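Local coordinates for protein octenoyl-CoA reductase/carboxylase (Streptomyces sp., PDB 4A0S) that probably carboxylates and reduces 2-octenoyl-CoA with NADPH, supplying an unusual extender unit for polyketide (cinnabaramide) biosynthesis, at residues Val332-Ser337 / Tyr341-Asp346; Leu225-Ser230 / Phe319-Ile324; Asp308-His313 / Ile324-Gly329. One frame throughout, in Å; residues are numbered along the deposited sequence.

Contact 1: Val332-Ser337 / Tyr341-Asp346. With NAP (NADP nicotinamide-adenine-dinucleotide phosphate), chain F.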
loop_
_atom_site.group_PDB
_atom_site.type_symbol
_atom_site.label_atom_id
_atom_site.label_comp_id
_atom_site.label_asym_id
_atom_site.label_seq_id
_atom_site.Cartn_x
_atom_site.Cartn_y
_atom_site.Cartn_z
ATOM N N VAL A 332 -12.054 -9.361 -4.850
ATOM C CA VAL A 332 -12.781 -9.454 -6.081
ATOM C C VAL A 332 -12.437 -8.158 -6.811
ATOM O O VAL A 332 -12.715 -7.075 -6.313
ATOM C CB VAL A 332 -14.293 -9.530 -5.843
ATOM C CG1 VAL A 332 -15.019 -9.560 -7.182
ATOM C CG2 VAL A 332 -14.642 -10.735 -4.999
ATOM N N VAL A 333 -11.798 -8.274 -7.958
ATOM C CA VAL A 333 -11.499 -7.102 -8.754
ATOM C C VAL A 333 -12.407 -7.158 -9.962
ATOM O O VAL A 333 -12.479 -8.181 -10.639
ATOM C CB VAL A 333 -9.993 -6.986 -9.113
ATOM C CG1 VAL A 333 -9.479 -8.223 -9.894
ATOM C CG2 VAL A 333 -9.702 -5.677 -9.853
ATOM N N THR A 334 -13.132 -6.070 -10.203
ATOM C CA THR A 334 -14.137 -6.066 -11.255
ATOM C C THR A 334 -13.988 -4.865 -12.164
ATOM O O THR A 334 -13.743 -3.747 -11.690
ATOM C CB THR A 334 -15.574 -6.058 -10.679
ATOM O OG1 THR A 334 -16.514 -5.984 -11.759
ATOM C CG2 THR A 334 -15.781 -4.873 -9.725
ATOM N N CYS A 335 -14.151 -5.099 -13.461
ATOM C CA CYS A 335 -14.080 -4.013 -14.439
ATOM C C CYS A 335 -15.274 -4.026 -15.360
ATOM O O CYS A 335 -15.286 -3.353 -16.396
ATOM C CB CYS A 335 -12.820 -4.150 -15.288
ATOM S SG CYS A 335 -12.816 -5.608 -16.364
ATOM N N GLY A 336 -16.301 -4.771 -14.986
ATOM C CA GLY A 336 -17.408 -4.914 -15.906
ATOM C C GLY A 336 -18.524 -5.715 -15.312
ATOM O O GLY A 336 -18.415 -6.234 -14.209
ATOM N N SER A 337 -19.606 -5.791 -16.072
ATOM C CA SER A 337 -20.804 -6.462 -15.639
ATOM C C SER A 337 -21.554 -6.929 -16.876
ATOM O O SER A 337 -22.666 -6.489 -17.122
ATOM C CB SER A 337 -21.671 -5.500 -14.837
ATOM O OG SER A 337 -21.095 -5.208 -13.595
ATOM N N TYR A 341 -25.268 -5.059 -14.504
ATOM C CA TYR A 341 -24.499 -4.304 -13.510
ATOM C C TYR A 341 -25.137 -4.181 -12.129
ATOM O O TYR A 341 -24.527 -3.634 -11.219
ATOM C CB TYR A 341 -24.194 -2.916 -14.045
ATOM C CG TYR A 341 -25.404 -2.141 -14.520
ATOM C CD1 TYR A 341 -26.303 -1.573 -13.618
ATOM C CD2 TYR A 341 -25.628 -1.955 -15.879
ATOM C CE1 TYR A 341 -27.406 -0.860 -14.065
ATOM C CE2 TYR A 341 -26.708 -1.239 -16.335
ATOM C CZ TYR A 341 -27.590 -0.697 -15.436
ATOM O OH TYR A 341 -28.661 0.003 -15.916
ATOM N N LEU A 342 -26.377 -4.632 -11.983
ATOM C CA LEU A 342 -27.026 -4.611 -10.681
ATOM C C LEU A 342 -26.549 -5.813 -9.911
ATOM O O LEU A 342 -27.148 -6.885 -9.958
ATOM C CB LEU A 342 -28.551 -4.609 -10.817
ATOM C CG LEU A 342 -29.129 -3.329 -11.411
ATOM C CD1 LEU A 342 -30.645 -3.364 -11.457
ATOM C CD2 LEU A 342 -28.627 -2.155 -10.587
ATOM N N HIS A 343 -25.427 -5.642 -9.235
ATOM C CA HIS A 343 -24.832 -6.740 -8.500
ATOM C C HIS A 343 -25.533 -6.901 -7.187
ATOM O O HIS A 343 -25.863 -5.917 -6.546
ATOM C CB HIS A 343 -23.372 -6.452 -8.240
ATOM C CG HIS A 343 -22.515 -6.544 -9.462
ATOM N ND1 HIS A 343 -21.140 -6.607 -9.391
ATOM C CD2 HIS A 343 -22.834 -6.609 -10.778
ATOM C CE1 HIS A 343 -20.651 -6.702 -10.618
ATOM N NE2 HIS A 343 -21.658 -6.708 -11.475
ATOM N N THR A 344 -25.778 -8.151 -6.822
ATOM C CA THR A 344 -26.196 -8.507 -5.484
ATOM C C THR A 344 -25.204 -9.493 -4.917
ATOM O O THR A 344 -24.732 -10.395 -5.609
ATOM C CB THR A 344 -27.607 -9.102 -5.463
ATOM O OG1 THR A 344 -28.514 -8.135 -6.000
ATOM C CG2 THR A 344 -28.034 -9.471 -4.026
ATOM N N PHE A 345 -24.867 -9.283 -3.655
ATOM C CA PHE A 345 -23.950 -10.139 -2.966
ATOM C C PHE A 345 -24.306 -10.123 -1.494
ATOM O O PHE A 345 -24.971 -9.204 -1.000
ATOM C CB PHE A 345 -22.494 -9.697 -3.196
ATOM C CG PHE A 345 -22.123 -8.424 -2.491
ATOM C CD1 PHE A 345 -22.396 -7.190 -3.071
ATOM C CD2 PHE A 345 -21.524 -8.457 -1.237
ATOM C CE1 PHE A 345 -22.063 -5.993 -2.414
ATOM C CE2 PHE A 345 -21.184 -7.272 -0.573
ATOM C CZ PHE A 345 -21.458 -6.041 -1.161
ATOM N N ASP A 346 -23.848 -11.157 -0.809
ATOM C CA ASP A 346 -24.048 -11.293 0.610
ATOM C C ASP A 346 -22.860 -10.609 1.288
ATOM O O ASP A 346 -21.718 -11.056 1.181
ATOM C CB ASP A 346 -24.127 -12.780 0.955
ATOM C CG ASP A 346 -24.496 -13.038 2.401
ATOM O OD1 ASP A 346 -24.165 -12.225 3.287
ATOM O OD2 ASP A 346 -25.115 -14.089 2.646
HETATM P PA NAP F . -15.287 -10.894 -24.298
HETATM O O1A NAP F . -13.966 -11.030 -25.145
HETATM O O2A NAP F . -16.579 -11.111 -25.028
HETATM O O5B NAP F . -15.172 -11.938 -23.174
HETATM C C5B NAP F . -16.179 -11.923 -22.182
HETATM C C4B NAP F . -16.239 -13.327 -21.603
HETATM O O4B NAP F . -17.231 -13.274 -20.569
HETATM C C3B NAP F . -16.698 -14.388 -22.626
HETATM O O3B NAP F . -15.584 -15.232 -22.832
HETATM C C2B NAP F . -17.731 -15.216 -21.876
HETATM O O2B NAP F . -17.133 -16.284 -21.144
HETATM C C1B NAP F . -18.307 -14.265 -20.889
HETATM N N9A NAP F . -19.409 -13.524 -21.553
HETATM C C8A NAP F . -19.536 -13.159 -22.839
HETATM N N7A NAP F . -20.669 -12.467 -23.016
HETATM C C5A NAP F . -21.247 -12.405 -21.825
HETATM C C6A NAP F . -22.430 -11.853 -21.400
HETATM N N6A NAP F . -23.205 -11.200 -22.265
HETATM N N1A NAP F . -22.744 -11.960 -20.118
HETATM C C2A NAP F . -21.946 -12.579 -19.253
HETATM N N3A NAP F . -20.818 -13.144 -19.621
HETATM C C4A NAP F . -20.456 -13.060 -20.904
HETATM O O3 NAP F . -15.347 -9.465 -23.580
HETATM P PN NAP F . -14.127 -8.844 -22.737
HETATM O O1N NAP F . -13.389 -7.976 -23.816
HETATM O O2N NAP F . -13.328 -9.860 -21.963
HETATM O O5D NAP F . -14.990 -7.875 -21.808
HETATM C C5D NAP F . -15.756 -8.528 -20.800
HETATM C C4D NAP F . -16.439 -7.422 -20.047
HETATM O O4D NAP F . -15.370 -6.555 -19.531
HETATM C C3D NAP F . -17.299 -6.524 -20.937
HETATM O O3D NAP F . -18.444 -6.239 -20.107
HETATM C C2D NAP F . -16.450 -5.289 -21.152
HETATM O O2D NAP F . -17.264 -4.114 -21.379
HETATM C C1D NAP F . -15.838 -5.197 -19.768
HETATM N N1N NAP F . -14.552 -4.561 -19.932
HETATM C C2N NAP F . -14.265 -3.511 -19.087
HETATM C C3N NAP F . -13.040 -2.930 -19.252
HETATM C C7N NAP F . -12.740 -1.794 -18.353
HETATM O O7N NAP F . -13.500 -1.467 -17.436
HETATM N N7N NAP F . -11.635 -1.179 -18.677
HETATM C C4N NAP F . -12.122 -3.362 -20.214
HETATM C C5N NAP F . -12.392 -4.424 -21.059
HETATM C C6N NAP F . -13.626 -5.035 -20.908
HETATM P P2B NAP F . -18.148 -17.439 -20.670
HETATM O O1X NAP F . -17.005 -18.556 -20.355
HETATM O O2X NAP F . -18.909 -17.015 -19.314
HETATM O O3X NAP F . -18.986 -17.644 -21.909
#
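One hydrogen bond joins the two segments: Ser337 OG lies 2.7 Å from His343 NE2, approaching the imidazole obliquely, and either atom could be the donor. Ser337 OG stands anti to the carbonyl carbon, beside the backbone N (chi1 -70°), which carries the hydroxyl across to the imidazole nitrogen; a small hydroxyl suits a spot where a longer side chain would meet the ring. Asn347 of the second subunit also hydrogen-bonds Ser337 OG, so this oxygen has partners from both chains. The closest carbon contact is Ser337 CB to Tyr341 CA, 3.3 Å. The segments link the end of parallel strand 331-334 of the Rossmann-type domain to strand 342-346, which pairs antiparallel with a strand of the second subunit, forming a ladder across the interface. On the cofactor side, Cys335 SG lies 3.7 Å from C2N of the nicotinamide ring. Gly336 matters here because a beta carbon would collide with C1D of the same cofactor. Tyr341 makes a cation-pi contact with Arg348 of the second subunit.

Contact 2: Leu225-Ser230 / Phe319-Ile324. With NAP (NADP nicotinamide-adenine-dinucleotide phosphate), chain F.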
loop_
_atom_site.group_PDB
_atom_site.type_symbol
_atom_site.label_atom_id
_atom_site.label_comp_id
_atom_site.label_asym_id
_atom_site.label_seq_id
_atom_site.Cartn_x
_atom_site.Cartn_y
_atom_site.Cartn_z
ATOM N N LEU A 225 -9.038 -16.701 -9.641
ATOM C CA LEU A 225 -10.169 -17.251 -10.338
ATOM C C LEU A 225 -10.552 -16.264 -11.406
ATOM O O LEU A 225 -10.793 -15.092 -11.125
ATOM C CB LEU A 225 -11.329 -17.454 -9.388
ATOM C CG LEU A 225 -12.559 -18.125 -9.990
ATOM C CD1 LEU A 225 -12.262 -19.587 -10.282
ATOM C CD2 LEU A 225 -13.712 -17.994 -9.033
ATOM N N ILE A 226 -10.589 -16.725 -12.642
ATOM C CA ILE A 226 -10.824 -15.824 -13.739
ATOM C C ILE A 226 -12.142 -16.206 -14.381
ATOM O O ILE A 226 -12.252 -17.253 -15.007
ATOM C CB ILE A 226 -9.688 -15.894 -14.771
ATOM C CG1 ILE A 226 -8.351 -15.583 -14.084
ATOM C CG2 ILE A 226 -9.966 -14.925 -15.939
ATOM C CD1 ILE A 226 -7.155 -16.024 -14.833
ATOM N N TRP A 227 -13.135 -15.346 -14.213
ATOM C CA TRP A 227 -14.396 -15.492 -14.920
ATOM C C TRP A 227 -14.258 -15.168 -16.396
ATOM O O TRP A 227 -13.338 -14.448 -16.800
ATOM C CB TRP A 227 -15.429 -14.568 -14.312
ATOM C CG TRP A 227 -15.838 -14.976 -12.966
ATOM C CD1 TRP A 227 -15.482 -14.384 -11.785
ATOM C CD2 TRP A 227 -16.676 -16.076 -12.629
ATOM N NE1 TRP A 227 -16.049 -15.044 -10.739
ATOM C CE2 TRP A 227 -16.800 -16.085 -11.222
ATOM C CE3 TRP A 227 -17.355 -17.051 -13.377
ATOM C CZ2 TRP A 227 -17.570 -17.037 -10.541
ATOM C CZ3 TRP A 227 -18.118 -17.995 -12.705
ATOM C CH2 TRP A 227 -18.222 -17.979 -11.299
ATOM N N GLY A 228 -15.197 -15.679 -17.197
ATOM C CA GLY A 228 -15.211 -15.405 -18.632
ATOM C C GLY A 228 -13.805 -15.463 -19.183
ATOM O O GLY A 228 -13.375 -14.566 -19.920
ATOM N N ALA A 229 -13.095 -16.534 -18.824
ATOM C CA ALA A 229 -11.639 -16.561 -18.941
ATOM C C ALA A 229 -11.111 -16.629 -20.371
ATOM O O ALA A 229 -9.979 -16.252 -20.623
ATOM C CB ALA A 229 -11.060 -17.692 -18.112
ATOM N N SER A 230 -11.918 -17.128 -21.299
ATOM C CA SER A 230 -11.444 -17.319 -22.674
ATOM C C SER A 230 -11.593 -16.068 -23.527
ATOM O O SER A 230 -11.065 -16.006 -24.654
ATOM C CB SER A 230 -12.192 -18.478 -23.347
ATOM O OG SER A 230 -13.548 -18.125 -23.537
ATOM N N PHE A 319 -21.215 -12.392 -9.661
ATOM C CA PHE A 319 -20.575 -11.544 -8.666
ATOM C C PHE A 319 -20.792 -12.022 -7.241
ATOM O O PHE A 319 -19.876 -11.968 -6.440
ATOM C CB PHE A 319 -20.998 -10.095 -8.801
ATOM C CG PHE A 319 -20.217 -9.176 -7.923
ATOM C CD1 PHE A 319 -18.997 -8.684 -8.339
ATOM C CD2 PHE A 319 -20.685 -8.832 -6.665
ATOM C CE1 PHE A 319 -18.255 -7.841 -7.532
ATOM C CE2 PHE A 319 -19.933 -7.989 -5.842
ATOM C CZ PHE A 319 -18.721 -7.509 -6.280
ATOM N N GLY A 320 -22.007 -12.461 -6.929
ATOM C CA GLY A 320 -22.329 -12.985 -5.614
ATOM C C GLY A 320 -21.448 -14.171 -5.325
ATOM O O GLY A 320 -20.969 -14.339 -4.210
ATOM N N LEU A 321 -21.219 -14.986 -6.350
ATOM C CA LEU A 321 -20.302 -16.119 -6.243
ATOM C C LEU A 321 -18.885 -15.623 -5.963
ATOM O O LEU A 321 -18.216 -16.131 -5.073
ATOM C CB LEU A 321 -20.328 -16.943 -7.527
ATOM C CG LEU A 321 -21.718 -17.445 -7.927
ATOM C CD1 LEU A 321 -21.738 -17.865 -9.395
ATOM C CD2 LEU A 321 -22.077 -18.591 -7.027
ATOM N N SER A 322 -18.459 -14.609 -6.719
ATOM C CA SER A 322 -17.104 -14.056 -6.624
ATOM C C SER A 322 -16.808 -13.612 -5.203
ATOM O O SER A 322 -15.731 -13.900 -4.677
ATOM C CB SER A 322 -16.930 -12.893 -7.591
ATOM O OG SER A 322 -16.991 -13.371 -8.914
ATOM N N VAL A 323 -17.781 -12.950 -4.579
ATOM C CA VAL A 323 -17.662 -12.531 -3.186
ATOM C C VAL A 323 -17.535 -13.730 -2.246
ATOM O O VAL A 323 -16.734 -13.720 -1.312
ATOM C CB VAL A 323 -18.846 -11.627 -2.747
ATOM C CG1 VAL A 323 -18.796 -11.381 -1.267
ATOM C CG2 VAL A 323 -18.768 -10.308 -3.458
ATOM N N ILE A 324 -18.303 -14.771 -2.506
ATOM C CA ILE A 324 -18.294 -15.926 -1.612
ATOM C C ILE A 324 -16.999 -16.717 -1.737
ATOM O O ILE A 324 -16.392 -17.108 -0.733
ATOM C CB ILE A 324 -19.512 -16.835 -1.864
ATOM C CG1 ILE A 324 -20.784 -16.099 -1.423
ATOM C CG2 ILE A 324 -19.355 -18.166 -1.095
ATOM C CD1 ILE A 324 -22.043 -16.675 -1.988
HETATM P PA NAP F . -15.287 -10.894 -24.298
HETATM O O1A NAP F . -13.966 -11.030 -25.145
HETATM O O2A NAP F . -16.579 -11.111 -25.028
HETATM O O5B NAP F . -15.172 -11.938 -23.174
HETATM C C5B NAP F . -16.179 -11.923 -22.182
HETATM C C4B NAP F . -16.239 -13.327 -21.603
HETATM O O4B NAP F . -17.231 -13.274 -20.569
HETATM C C3B NAP F . -16.698 -14.388 -22.626
HETATM O O3B NAP F . -15.584 -15.232 -22.832
HETATM C C2B NAP F . -17.731 -15.216 -21.876
HETATM O O2B NAP F . -17.133 -16.284 -21.144
HETATM C C1B NAP F . -18.307 -14.265 -20.889
HETATM N N9A NAP F . -19.409 -13.524 -21.553
HETATM C C8A NAP F . -19.536 -13.159 -22.839
HETATM N N7A NAP F . -20.669 -12.467 -23.016
HETATM C C5A NAP F . -21.247 -12.405 -21.825
HETATM C C6A NAP F . -22.430 -11.853 -21.400
HETATM N N6A NAP F . -23.205 -11.200 -22.265
HETATM N N1A NAP F . -22.744 -11.960 -20.118
HETATM C C2A NAP F . -21.946 -12.579 -19.253
HETATM N N3A NAP F . -20.818 -13.144 -19.621
HETATM C C4A NAP F . -20.456 -13.060 -20.904
HETATM O O3 NAP F . -15.347 -9.465 -23.580
HETATM P PN NAP F . -14.127 -8.844 -22.737
HETATM O O1N NAP F . -13.389 -7.976 -23.816
HETATM O O2N NAP F . -13.328 -9.860 -21.963
HETATM O O5D NAP F . -14.990 -7.875 -21.808
HETATM C C5D NAP F . -15.756 -8.528 -20.800
HETATM C C4D NAP F . -16.439 -7.422 -20.047
HETATM O O4D NAP F . -15.370 -6.555 -19.531
HETATM C C3D NAP F . -17.299 -6.524 -20.937
HETATM O O3D NAP F . -18.444 -6.239 -20.107
HETATM C C2D NAP F . -16.450 -5.289 -21.152
HETATM O O2D NAP F . -17.264 -4.114 -21.379
HETATM C C1D NAP F . -15.838 -5.197 -19.768
HETATM N N1N NAP F . -14.552 -4.561 -19.932
HETATM C C2N NAP F . -14.265 -3.511 -19.087
HETATM C C3N NAP F . -13.040 -2.930 -19.252
HETATM C C7N NAP F . -12.740 -1.794 -18.353
HETATM O O7N NAP F . -13.500 -1.467 -17.436
HETATM N N7N NAP F . -11.635 -1.179 -18.677
HETATM C C4N NAP F . -12.122 -3.362 -20.214
HETATM C C5N NAP F . -12.392 -4.424 -21.059
HETATM C C6N NAP F . -13.626 -5.035 -20.908
HETATM P P2B NAP F . -18.148 -17.439 -20.670
HETATM O O1X NAP F . -17.005 -18.556 -20.355
HETATM O O2X NAP F . -18.909 -17.015 -19.314
HETATM O O3X NAP F . -18.986 -17.644 -21.909
#
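The strikingly short approach of Trp227 NE1 to Ser322 OG, 2.6 Å, makes only a weak hydrogen bond, because the angle at the hydrogen is 122° and the hydroxyl lies obliquely to the indole. With CG anti to its carbonyl carbon (chi1 -69°), Trp227 sends its indole from just past strand 223-226 to helix 316-325. The strongest partner of Ser322 OG is Glu312; it also bonds the carbonyl of Thr318, so the indole N-H joins an already engaged hydroxyl. The six-membered ring meets the helix through carbon: Trp227 CH2 is 4.0 Å from Leu321 CD1, the side chains crossing at about a right angle. A broad residue with one N-H suits this mixed surface; an alanine here would lose both contacts and is likely to leave a gap beside Leu321. Beyond Trp227, Gly228 CA lies 3.3 Å from NAP O2B, where a beta carbon would strike NAP O4B; such a glycine-containing loop after a parallel strand is typical of a Rossmann-type dinucleotide site.

Contact 3: Asp308-His313 / Ile324-Gly329. With NAP (NADP nicotinamide-adenine-dinucleotide phosphate), chain F.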
loop_
_atom_site.group_PDB
_atom_site.type_symbol
_atom_site.label_atom_id
_atom_site.label_comp_id
_atom_site.label_asym_id
_atom_site.label_seq_id
_atom_site.Cartn_x
_atom_site.Cartn_y
_atom_site.Cartn_z
ATOM N N ASP A 308 -7.341 -16.191 -4.246
ATOM C CA ASP A 308 -6.852 -15.011 -3.564
ATOM C C ASP A 308 -7.449 -13.798 -4.235
ATOM O O ASP A 308 -7.753 -12.800 -3.591
ATOM C CB ASP A 308 -5.338 -14.993 -3.684
ATOM C CG ASP A 308 -4.714 -16.145 -2.933
ATOM O OD1 ASP A 308 -4.883 -16.162 -1.701
ATOM O OD2 ASP A 308 -4.125 -17.052 -3.565
ATOM N N ILE A 309 -7.599 -13.902 -5.551
ATOM C CA ILE A 309 -8.174 -12.826 -6.343
ATOM C C ILE A 309 -9.195 -13.457 -7.258
ATOM O O ILE A 309 -8.922 -14.482 -7.886
ATOM C CB ILE A 309 -7.115 -12.100 -7.195
ATOM C CG1 ILE A 309 -6.047 -11.440 -6.318
ATOM C CG2 ILE A 309 -7.762 -11.032 -8.109
ATOM C CD1 ILE A 309 -4.770 -11.159 -7.093
ATOM N N VAL A 310 -10.365 -12.841 -7.322
ATOM C CA VAL A 310 -11.358 -13.228 -8.284
ATOM C C VAL A 310 -11.411 -12.110 -9.295
ATOM O O VAL A 310 -11.617 -10.944 -8.960
ATOM C CB VAL A 310 -12.734 -13.420 -7.654
ATOM C CG1 VAL A 310 -13.726 -13.841 -8.706
ATOM C CG2 VAL A 310 -12.643 -14.433 -6.525
ATOM N N PHE A 311 -11.235 -12.499 -10.542
ATOM C CA PHE A 311 -11.178 -11.583 -11.658
ATOM C C PHE A 311 -12.581 -11.535 -12.241
ATOM O O PHE A 311 -13.036 -12.472 -12.901
ATOM C CB PHE A 311 -10.158 -12.106 -12.661
ATOM C CG PHE A 311 -9.901 -11.190 -13.817
ATOM C CD1 PHE A 311 -10.654 -11.290 -14.978
ATOM C CD2 PHE A 311 -8.884 -10.251 -13.756
ATOM C CE1 PHE A 311 -10.412 -10.442 -16.063
ATOM C CE2 PHE A 311 -8.617 -9.416 -14.832
ATOM C CZ PHE A 311 -9.398 -9.506 -15.988
ATOM N N GLU A 312 -13.285 -10.454 -11.921
ATOM C CA GLU A 312 -14.658 -10.259 -12.327
ATOM C C GLU A 312 -14.838 -9.349 -13.523
ATOM O O GLU A 312 -14.028 -8.467 -13.786
ATOM C CB GLU A 312 -15.459 -9.689 -11.163
ATOM C CG GLU A 312 -16.214 -10.723 -10.428
ATOM C CD GLU A 312 -17.461 -11.143 -11.170
ATOM O OE1 GLU A 312 -17.830 -10.474 -12.146
ATOM O OE2 GLU A 312 -18.081 -12.129 -10.758
ATOM N N HIS A 313 -15.933 -9.569 -14.239
ATOM C CA HIS A 313 -16.358 -8.690 -15.320
ATOM C C HIS A 313 -17.638 -9.258 -15.911
ATOM O O HIS A 313 -18.350 -8.582 -16.631
ATOM C CB HIS A 313 -15.294 -8.598 -16.393
ATOM C CG HIS A 313 -14.861 -9.926 -16.913
ATOM N ND1 HIS A 313 -15.459 -10.534 -17.997
ATOM C CD2 HIS A 313 -13.875 -10.760 -16.506
ATOM C CE1 HIS A 313 -14.856 -11.686 -18.235
ATOM N NE2 HIS A 313 -13.895 -11.845 -17.343
ATOM N N ILE A 324 -18.303 -14.771 -2.506
ATOM C CA ILE A 324 -18.294 -15.926 -1.612
ATOM C C ILE A 324 -16.999 -16.717 -1.737
ATOM O O ILE A 324 -16.392 -17.108 -0.733
ATOM C CB ILE A 324 -19.512 -16.835 -1.864
ATOM C CG1 ILE A 324 -20.784 -16.099 -1.423
ATOM C CG2 ILE A 324 -19.355 -18.166 -1.095
ATOM C CD1 ILE A 324 -22.043 -16.675 -1.988
ATOM N N VAL A 325 -16.570 -16.908 -2.980
ATOM C CA VAL A 325 -15.461 -17.802 -3.295
ATOM C C VAL A 325 -14.089 -17.270 -2.882
ATOM O O VAL A 325 -13.211 -18.042 -2.537
ATOM C CB VAL A 325 -15.485 -18.180 -4.782
ATOM C CG1 VAL A 325 -14.909 -17.058 -5.650
ATOM C CG2 VAL A 325 -14.784 -19.467 -5.010
ATOM N N ALA A 326 -13.914 -15.956 -2.901
ATOM C CA ALA A 326 -12.624 -15.383 -2.564
ATOM C C ALA A 326 -12.222 -15.775 -1.147
ATOM O O ALA A 326 -13.055 -15.806 -0.260
ATOM C CB ALA A 326 -12.655 -13.882 -2.736
ATOM N N ARG A 327 -10.950 -16.119 -0.950
ATOM C CA ARG A 327 -10.437 -16.388 0.393
ATOM C C ARG A 327 -10.730 -15.242 1.348
ATOM O O ARG A 327 -11.030 -14.128 0.922
ATOM C CB ARG A 327 -8.928 -16.614 0.364
ATOM C CG ARG A 327 -8.106 -15.338 0.126
ATOM C CD ARG A 327 -6.703 -15.582 0.612
ATOM N NE ARG A 327 -5.749 -14.588 0.142
ATOM C CZ ARG A 327 -5.461 -13.446 0.760
ATOM N NH1 ARG A 327 -6.080 -13.079 1.879
ATOM N NH2 ARG A 327 -4.542 -12.653 0.237
ATOM N N ARG A 328 -10.643 -15.535 2.647
ATOM C CA ARG A 328 -10.592 -14.512 3.670
ATOM C C ARG A 328 -9.521 -13.540 3.275
ATOM O O ARG A 328 -8.388 -13.946 2.984
ATOM C CB ARG A 328 -10.140 -15.110 4.990
ATOM C CG ARG A 328 -11.211 -15.485 5.918
ATOM C CD ARG A 328 -10.597 -15.953 7.235
ATOM N NE ARG A 328 -10.405 -14.883 8.219
ATOM C CZ ARG A 328 -11.373 -14.374 8.983
ATOM N NH1 ARG A 328 -12.627 -14.807 8.846
ATOM N NH2 ARG A 328 -11.091 -13.431 9.872
ATOM N N GLY A 329 -9.866 -12.262 3.271
ATOM C CA GLY A 329 -8.905 -11.238 2.917
ATOM C C GLY A 329 -8.671 -11.134 1.438
ATOM O O GLY A 329 -7.823 -10.374 1.016
HETATM P PA NAP F . -15.287 -10.894 -24.298
HETATM O O1A NAP F . -13.966 -11.030 -25.145
HETATM O O2A NAP F . -16.579 -11.111 -25.028
HETATM O O5B NAP F . -15.172 -11.938 -23.174
HETATM C C5B NAP F . -16.179 -11.923 -22.182
HETATM C C4B NAP F . -16.239 -13.327 -21.603
HETATM O O4B NAP F . -17.231 -13.274 -20.569
HETATM C C3B NAP F . -16.698 -14.388 -22.626
HETATM O O3B NAP F . -15.584 -15.232 -22.832
HETATM C C2B NAP F . -17.731 -15.216 -21.876
HETATM O O2B NAP F . -17.133 -16.284 -21.144
HETATM C C1B NAP F . -18.307 -14.265 -20.889
HETATM N N9A NAP F . -19.409 -13.524 -21.553
HETATM C C8A NAP F . -19.536 -13.159 -22.839
HETATM N N7A NAP F . -20.669 -12.467 -23.016
HETATM C C5A NAP F . -21.247 -12.405 -21.825
HETATM C C6A NAP F . -22.430 -11.853 -21.400
HETATM N N6A NAP F . -23.205 -11.200 -22.265
HETATM N N1A NAP F . -22.744 -11.960 -20.118
HETATM C C2A NAP F . -21.946 -12.579 -19.253
HETATM N N3A NAP F . -20.818 -13.144 -19.621
HETATM C C4A NAP F . -20.456 -13.060 -20.904
HETATM O O3 NAP F . -15.347 -9.465 -23.580
HETATM P PN NAP F . -14.127 -8.844 -22.737
HETATM O O1N NAP F . -13.389 -7.976 -23.816
HETATM O O2N NAP F . -13.328 -9.860 -21.963
HETATM O O5D NAP F . -14.990 -7.875 -21.808
HETATM C C5D NAP F . -15.756 -8.528 -20.800
HETATM C C4D NAP F . -16.439 -7.422 -20.047
HETATM O O4D NAP F . -15.370 -6.555 -19.531
HETATM C C3D NAP F . -17.299 -6.524 -20.937
HETATM O O3D NAP F . -18.444 -6.239 -20.107
HETATM C C2D NAP F . -16.450 -5.289 -21.152
HETATM O O2D NAP F . -17.264 -4.114 -21.379
HETATM C C1D NAP F . -15.838 -5.197 -19.768
HETATM N N1N NAP F . -14.552 -4.561 -19.932
HETATM C C2N NAP F . -14.265 -3.511 -19.087
HETATM C C3N NAP F . -13.040 -2.930 -19.252
HETATM C C7N NAP F . -12.740 -1.794 -18.353
HETATM O O7N NAP F . -13.500 -1.467 -17.436
HETATM N N7N NAP F . -11.635 -1.179 -18.677
HETATM C C4N NAP F . -12.122 -3.362 -20.214
HETATM C C5N NAP F . -12.392 -4.424 -21.059
HETATM C C6N NAP F . -13.626 -5.035 -20.908
HETATM P P2B NAP F . -18.148 -17.439 -20.670
HETATM O O1X NAP F . -17.005 -18.556 -20.355
HETATM O O2X NAP F . -18.909 -17.015 -19.314
HETATM O O3X NAP F . -18.986 -17.644 -21.909
#
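Arg327 starts with CG between its backbone N and carbonyl carbon (chi1 73°) and then runs extended to NE, which brings that nitrogen to Asp308, whose own CG stands anti to its carbonyl carbon. The resulting salt bridge ties the residue just before strand 309-312 to the loop after helix 316-325, within a beta-alpha-beta unit of the Rossmann-type domain completed by strand 331-334. Arg327 NE lies 2.6 Å from Asp308 OD1 on the anti lone pair of that oxygen, with OD1 close to the guanidinium plane and the carboxylate plane turned 65° from it. Asp308 OD2 has a second salt bridge, to Arg305, so the carboxylate is held through both oxygens. Deeper in, apolar contact takes over: Val310 CG2 meets Val325 CG1 at 3.6 Å and Ala326 CB at 3.8 Å, one methyl of the branched valine reaching both, the small alanine suiting the chain's close passage. At the far end of the strand, His313 ND1 lies 3.5 Å from NAP C5D. The guanidinium is fixed further by Arg327 NH1, which donates to Arg328 O at 2.7 Å.

Each contact has one segment on or next to a strand of the six-stranded parallel sheet of the Rossmann-type domain. The centres of contacts 2 and 3 are about 7 Å apart, those of contacts 1 and 2 about 9 Å, and those of contacts 1 and 3 about 11 Å. Strands 223-226, 309-312 and 331-334 are successive neighbours in the sheet, and helix 316-325 serves both contacts 2 and 3, which share Ile324. Along the chain, contacts 2 and 3 interleave, and contact 1 opens only after both have closed. Each includes a segment that reaches NADP, so the helix packing adjoins the cofactor site, and all three reach the second subunit, contact 2 through Phe319 alone.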